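Local atomic coordinates of uncharacterized protein (Anabaena variabilis, PDB entry 3OT2), a protein that is of unknown function but is probably a nuclease of the PD-(D/E)XK clan, related to restriction endonucleases. Residues A44-C49 and V79-V84; V52-V57 and A63-E68. All blocks are in the same frame, centred on the assembly; numbering follows the deposited sequence.

Both contacts join helix 40-57 to the mixed sheet. Interaction 1 sets the middle of the helix against the start of strand 82-86. Interaction 2 sets its C-terminal end against the neighbouring strand 63-67. Their centres lie about 9 Å apart. The two are tied directly: Gln46 NE2 probably donates a hydrogen bond to Glu68 OE2 at 2.7 Å, and Phe66 N lies 2.8 Å from Ser83 O, a probable bond between the strands. Lys35 bridges both contacts by pairing with Asp81 and Glu68. Asp81 of interaction 1, with Glu111 on the adjacent strand, probably matches the acidic positions of the PD-(D/E)XK core. Val79 touches Arg70, which belongs to the pocket that holds 1,4-butanediol.

Interaction 1. Residues A44-C49 and V79-V84; sequences AIQSEC and VPDISV
Gln46 reaches from helix 40-57 to the backbone of Asp81. Its CG is anti to the backbone N (chi1 -168°) and the chain runs straight beyond it, which carries the amide across the gap. NE2 donates to Asp81 O at 2.9 Å, with an N-H...O angle of 155°. The oxygen lies almost in the plane of the Gln46 amide. The amide nitrogen, however, sits above the Asp81 carbonyl plane, not on a lone pair. A second NE2 bond goes to Glu68. Ile82 points back toward the helix, and its side chain slides past Gln46 in the opposite direction. Gln46 CG and Ile82 CG1 meet at 4.1 Å. The tip, Ile82 CD1, lies 3.7 Å from Gln46 O and the same distance from Cys49 CB. Pro80 and Asp81 precede strand 82-86, and Glu111 is on the next strand, 108-112. This order is consistent with the PD and acidic positions of the PD-(D/E)XK nuclease core. The carboxylate of Asp81 is held elsewhere: OD2 bonds to His42 NE2 and Ile112 N, and OD1 makes a salt bridge with Lys35. A leucine in place of Gln46 would probably leave Asp81 O and Glu68 OE2 without this shared donor. Cys49 SG also approaches Ile82 CD1, at 4.0 Å.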
loop_
_atom_site.group_PDB
_atom_site.type_symbol
_atom_site.label_atom_id
_atom_site.label_comp_id
_atom_site.label_asym_id
_atom_site.label_seq_id
_atom_site.Cartn_x
_atom_site.Cartn_y
_atom_site.Cartn_z
ATOM N N ALA A 44 6.990 9.447 -18.876
ATOM C CA ALA A 44 8.187 8.759 -19.360
ATOM C C ALA A 44 8.115 7.257 -19.043
ATOM O O ALA A 44 8.339 6.430 -19.933
ATOM C CB ALA A 44 9.437 9.387 -18.760
ATOM N N ILE A 45 7.769 6.910 -17.792
ATOM C CA ILE A 45 7.628 5.519 -17.349
ATOM C C ILE A 45 6.414 4.877 -18.020
ATOM O O ILE A 45 6.521 3.750 -18.494
ATOM C CB ILE A 45 7.558 5.444 -15.803
ATOM C CG1 ILE A 45 8.983 5.736 -15.219
ATOM C CG2 ILE A 45 7.013 4.052 -15.343
ATOM C CD1 ILE A 45 9.079 5.795 -13.710
ATOM N N GLN A 46 5.276 5.593 -18.077
ATOM C CA GLN A 46 4.048 5.068 -18.656
ATOM C C GLN A 46 4.206 4.685 -20.141
ATOM O O GLN A 46 3.814 3.574 -20.494
ATOM C CB GLN A 46 2.917 6.075 -18.509
ATOM C CG GLN A 46 1.541 5.505 -18.813
ATOM C CD GLN A 46 0.478 6.564 -18.737
ATOM O OE1 GLN A 46 0.748 7.760 -18.838
ATOM N NE2 GLN A 46 -0.772 6.149 -18.602
ATOM N N SER A 47 4.756 5.599 -20.988
ATOM C CA SER A 47 4.910 5.350 -22.423
ATOM C C SER A 47 5.896 4.216 -22.692
ATOM O O SER A 47 5.617 3.354 -23.533
ATOM C CB SER A 47 5.341 6.620 -23.157
ATOM O OG SER A 47 4.296 7.580 -23.132
ATOM N N GLU A 48 7.029 4.200 -21.983
ATOM C CA GLU A 48 8.037 3.162 -22.171
ATOM C C GLU A 48 7.557 1.805 -21.675
ATOM O O GLU A 48 7.892 0.777 -22.264
ATOM C CB GLU A 48 9.336 3.548 -21.463
ATOM C CG GLU A 48 10.529 2.723 -21.911
ATOM C CD GLU A 48 10.859 2.704 -23.391
ATOM O OE1 GLU A 48 10.600 3.715 -24.083
ATOM O OE2 GLU A 48 11.394 1.671 -23.852
ATOM N N CYS A 49 6.792 1.800 -20.588
ATOM C CA CYS A 49 6.258 0.577 -20.010
ATOM C C CYS A 49 5.292 -0.121 -20.968
ATOM O O CYS A 49 5.388 -1.338 -21.121
ATOM C CB CYS A 49 5.584 0.898 -18.689
ATOM S SG CYS A 49 5.447 -0.502 -17.587
ATOM N N VAL A 79 -9.775 3.945 -14.694
ATOM C CA VAL A 79 -8.886 4.163 -15.825
ATOM C C VAL A 79 -7.451 3.893 -15.350
ATOM O O VAL A 79 -6.713 4.841 -15.066
ATOM C CB VAL A 79 -9.046 5.575 -16.463
ATOM C CG1 VAL A 79 -8.247 5.680 -17.764
ATOM C CG2 VAL A 79 -10.510 5.918 -16.719
ATOM N N PRO A 80 -7.020 2.609 -15.281
ATOM C CA PRO A 80 -5.640 2.330 -14.870
ATOM C C PRO A 80 -4.663 3.019 -15.818
ATOM O O PRO A 80 -4.984 3.169 -17.000
ATOM C CB PRO A 80 -5.539 0.798 -14.987
ATOM C CG PRO A 80 -6.922 0.321 -14.837
ATOM C CD PRO A 80 -7.748 1.355 -15.562
ATOM N N ASP A 81 -3.485 3.437 -15.315
ATOM C CA ASP A 81 -2.484 4.051 -16.185
ATOM C C ASP A 81 -2.192 3.110 -17.385
ATOM O O ASP A 81 -2.133 3.565 -18.537
ATOM C CB ASP A 81 -1.199 4.370 -15.395
ATOM C CG ASP A 81 -1.311 5.552 -14.445
ATOM O OD1 ASP A 81 -2.223 6.406 -14.646
ATOM O OD2 ASP A 81 -0.470 5.650 -13.528
ATOM N N ILE A 82 -2.036 1.794 -17.101
ATOM C CA ILE A 82 -1.819 0.743 -18.120
ATOM C C ILE A 82 -2.660 -0.455 -17.738
ATOM O O ILE A 82 -2.612 -0.898 -16.600
ATOM C CB ILE A 82 -0.337 0.339 -18.308
ATOM C CG1 ILE A 82 0.558 1.565 -18.595
ATOM C CG2 ILE A 82 -0.165 -0.755 -19.394
ATOM C CD1 ILE A 82 1.984 1.351 -18.244
ATOM N N SER A 83 -3.427 -0.973 -18.704
ATOM C CA SER A 83 -4.225 -2.189 -18.578
ATOM C C SER A 83 -3.721 -3.206 -19.582
ATOM O O SER A 83 -3.584 -2.884 -20.761
ATOM C CB SER A 83 -5.690 -1.872 -18.867
ATOM O OG SER A 83 -6.228 -1.262 -17.717
ATOM N N VAL A 84 -3.454 -4.424 -19.129
ATOM C CA VAL A 84 -2.970 -5.485 -20.015
ATOM C C VAL A 84 -4.009 -6.612 -20.019
ATOM O O VAL A 84 -4.423 -7.095 -18.960
ATOM C CB VAL A 84 -1.538 -5.995 -19.659
ATOM C CG1 VAL A 84 -0.978 -6.863 -20.781
ATOM C CG2 VAL A 84 -0.577 -4.835 -19.373
#

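Interaction 2. Residues V52-V57 and A63-E68; sequences VINSVV and ARAFLE. With EDO (1,2-ethanediol), chain I.
Asn54 has CG anti to its carbonyl carbon, beside the backbone N (chi1 -84°), and this brings its amide up to the backbone of Ala65. The contact packs the last turns of helix 40-57 on strand 63-67, the first helix and first strand of the alpha-beta-beta-beta-alpha-beta core of PD-(D/E)XK nucleases. Helix and strand are nearly antiparallel, with 161° between the short axes and a closest approach of 7.5 Å. Only five residues link the two segments.

The Asn54 amide holds both polar backbone atoms of Ala65. Ala65 N donates to Asn54 OD1 at 2.8 Å, and the bond is almost straight at 174°. Asn54 ND2 returns a bond to Ala65 O at 3.1 Å, with the acceptor close to the amide plane. The two bonds fix the rotation of the amide. They also occupy a strand backbone on the side away from strand 82-86. Strand 63-67 is outermost in its sheet within this chain, and Arg64 and Phe66 pair with strand 82-86.

The methyl of Ala65 points toward the helix. It meets Ile53 CG2 at 3.8 Å, and Ile53 reaches on to Trp108 and Ile110 of the sheet. On the strand's other face, Arg64 CG lies over the rim of the Phe66 ring. At the far end, a 1,2-ethanediol, probably from the crystallisation liquor, makes a weak hydrogen bond from O2 to Glu68 O and is also held by Glu20.

Close to the turn, Ala63 N donates to Val57 O at 3.3 Å. Val57 CB lies 3.8 Å from Ala63 CB, while Val57 CG2 comes to 3.3 Å from Ala63 O.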
loop_
_atom_site.group_PDB
_atom_site.type_symbol
_atom_site.label_atom_id
_atom_site.label_comp_id
_atom_site.label_asym_id
_atom_site.label_seq_id
_atom_site.Cartn_x
_atom_site.Cartn_y
_atom_site.Cartn_z
ATOM N N VAL A 52 7.427 -1.553 -23.983
ATOM C CA VAL A 52 8.209 -2.736 -23.617
ATOM C C VAL A 52 7.272 -3.974 -23.453
ATOM O O VAL A 52 7.568 -5.026 -24.020
ATOM C CB VAL A 52 9.078 -2.448 -22.374
ATOM C CG1 VAL A 52 9.665 -3.725 -21.807
ATOM C CG2 VAL A 52 10.203 -1.482 -22.729
ATOM N N ILE A 53 6.140 -3.837 -22.738
ATOM C CA ILE A 53 5.200 -4.952 -22.592
ATOM C C ILE A 53 4.685 -5.419 -23.975
ATOM O O ILE A 53 4.731 -6.620 -24.276
ATOM C CB ILE A 53 4.032 -4.587 -21.637
ATOM C CG1 ILE A 53 4.560 -4.400 -20.184
ATOM C CG2 ILE A 53 2.913 -5.669 -21.688
ATOM C CD1 ILE A 53 3.630 -3.647 -19.345
ATOM N N ASN A 54 4.226 -4.484 -24.816
ATOM C CA ASN A 54 3.678 -4.835 -26.130
ATOM C C ASN A 54 4.731 -5.470 -27.045
ATOM O O ASN A 54 4.400 -6.416 -27.778
ATOM C CB ASN A 54 3.024 -3.632 -26.801
ATOM C CG ASN A 54 1.602 -3.415 -26.347
ATOM O OD1 ASN A 54 0.895 -4.347 -25.973
ATOM N ND2 ASN A 54 1.120 -2.184 -26.428
ATOM N N SER A 55 6.013 -5.042 -26.938
ATOM C CA SER A 55 7.077 -5.649 -27.752
ATOM C C SER A 55 7.201 -7.154 -27.436
ATOM O O SER A 55 7.515 -7.931 -28.322
ATOM C CB SER A 55 8.414 -4.938 -27.531
ATOM O OG SER A 55 8.955 -5.285 -26.267
ATOM N N VAL A 56 6.873 -7.544 -26.196
ATOM C CA VAL A 56 6.918 -8.924 -25.692
ATOM C C VAL A 56 5.601 -9.686 -25.974
ATOM O O VAL A 56 5.668 -10.839 -26.413
ATOM C CB VAL A 56 7.283 -8.941 -24.170
ATOM C CG1 VAL A 56 7.163 -10.355 -23.569
ATOM C CG2 VAL A 56 8.691 -8.399 -23.946
ATOM N N VAL A 57 4.429 -9.081 -25.747
ATOM C CA VAL A 57 3.170 -9.842 -25.876
ATOM C C VAL A 57 2.356 -9.630 -27.172
ATOM O O VAL A 57 1.549 -10.501 -27.495
ATOM C CB VAL A 57 2.241 -9.627 -24.650
ATOM C CG1 VAL A 57 2.879 -10.189 -23.381
ATOM C CG2 VAL A 57 1.830 -8.153 -24.481
ATOM N N ALA A 63 -1.100 -11.031 -25.656
ATOM C CA ALA A 63 -1.842 -10.014 -24.912
ATOM C C ALA A 63 -1.620 -8.657 -25.532
ATOM O O ALA A 63 -0.810 -8.533 -26.451
ATOM C CB ALA A 63 -1.380 -9.990 -23.446
ATOM N N ARG A 64 -2.299 -7.638 -25.003
ATOM C CA ARG A 64 -2.137 -6.253 -25.457
ATOM C C ARG A 64 -2.224 -5.309 -24.261
ATOM O O ARG A 64 -3.145 -5.436 -23.427
ATOM C CB ARG A 64 -3.174 -5.883 -26.529
ATOM C CG ARG A 64 -2.943 -4.479 -27.117
ATOM C CD ARG A 64 -3.624 -4.268 -28.436
ATOM N NE ARG A 64 -3.473 -2.864 -28.838
ATOM C CZ ARG A 64 -3.939 -2.348 -29.973
ATOM N NH1 ARG A 64 -4.575 -3.117 -30.850
ATOM N NH2 ARG A 64 -3.758 -1.065 -30.247
ATOM N N ALA A 65 -1.243 -4.379 -24.173
ATOM C CA ALA A 65 -1.182 -3.338 -23.158
ATOM C C ALA A 65 -1.796 -2.061 -23.736
ATOM O O ALA A 65 -1.455 -1.664 -24.848
ATOM C CB ALA A 65 0.257 -3.094 -22.729
ATOM N N PHE A 66 -2.707 -1.441 -22.985
ATOM C CA PHE A 66 -3.417 -0.226 -23.388
ATOM C C PHE A 66 -3.157 0.901 -22.422
ATOM O O PHE A 66 -3.161 0.693 -21.211
ATOM C CB PHE A 66 -4.939 -0.472 -23.441
ATOM C CG PHE A 66 -5.399 -1.602 -24.314
ATOM C CD1 PHE A 66 -5.660 -1.394 -25.660
ATOM C CD2 PHE A 66 -5.591 -2.875 -23.784
ATOM C CE1 PHE A 66 -6.088 -2.441 -26.460
ATOM C CE2 PHE A 66 -6.003 -3.926 -24.589
ATOM C CZ PHE A 66 -6.260 -3.702 -25.919
ATOM N N LEU A 67 -2.965 2.100 -22.966
ATOM C CA LEU A 67 -2.789 3.329 -22.211
ATOM C C LEU A 67 -4.122 3.911 -21.862
ATOM O O LEU A 67 -4.946 4.098 -22.764
ATOM C CB LEU A 67 -2.040 4.368 -23.076
ATOM C CG LEU A 67 -0.530 4.344 -23.054
ATOM C CD1 LEU A 67 0.033 5.142 -24.197
ATOM C CD2 LEU A 67 -0.023 4.985 -21.830
ATOM N N GLU A 68 -4.328 4.278 -20.579
ATOM C CA GLU A 68 -5.510 5.027 -20.151
ATOM C C GLU A 68 -6.852 4.461 -20.702
ATOM O O GLU A 68 -7.688 5.219 -21.207
ATOM C CB GLU A 68 -5.369 6.495 -20.590
ATOM C CG GLU A 68 -4.121 7.214 -20.096
ATOM C CD GLU A 68 -4.092 7.513 -18.612
ATOM O OE1 GLU A 68 -5.183 7.646 -18.021
ATOM O OE2 GLU A 68 -2.982 7.644 -18.044
HETATM C C1 EDO I . -10.856 6.915 -21.995
HETATM O O1 EDO I . -12.067 6.168 -22.079
HETATM C C2 EDO I . -10.497 7.062 -20.531
HETATM O O2 EDO I . -9.315 7.859 -20.453
#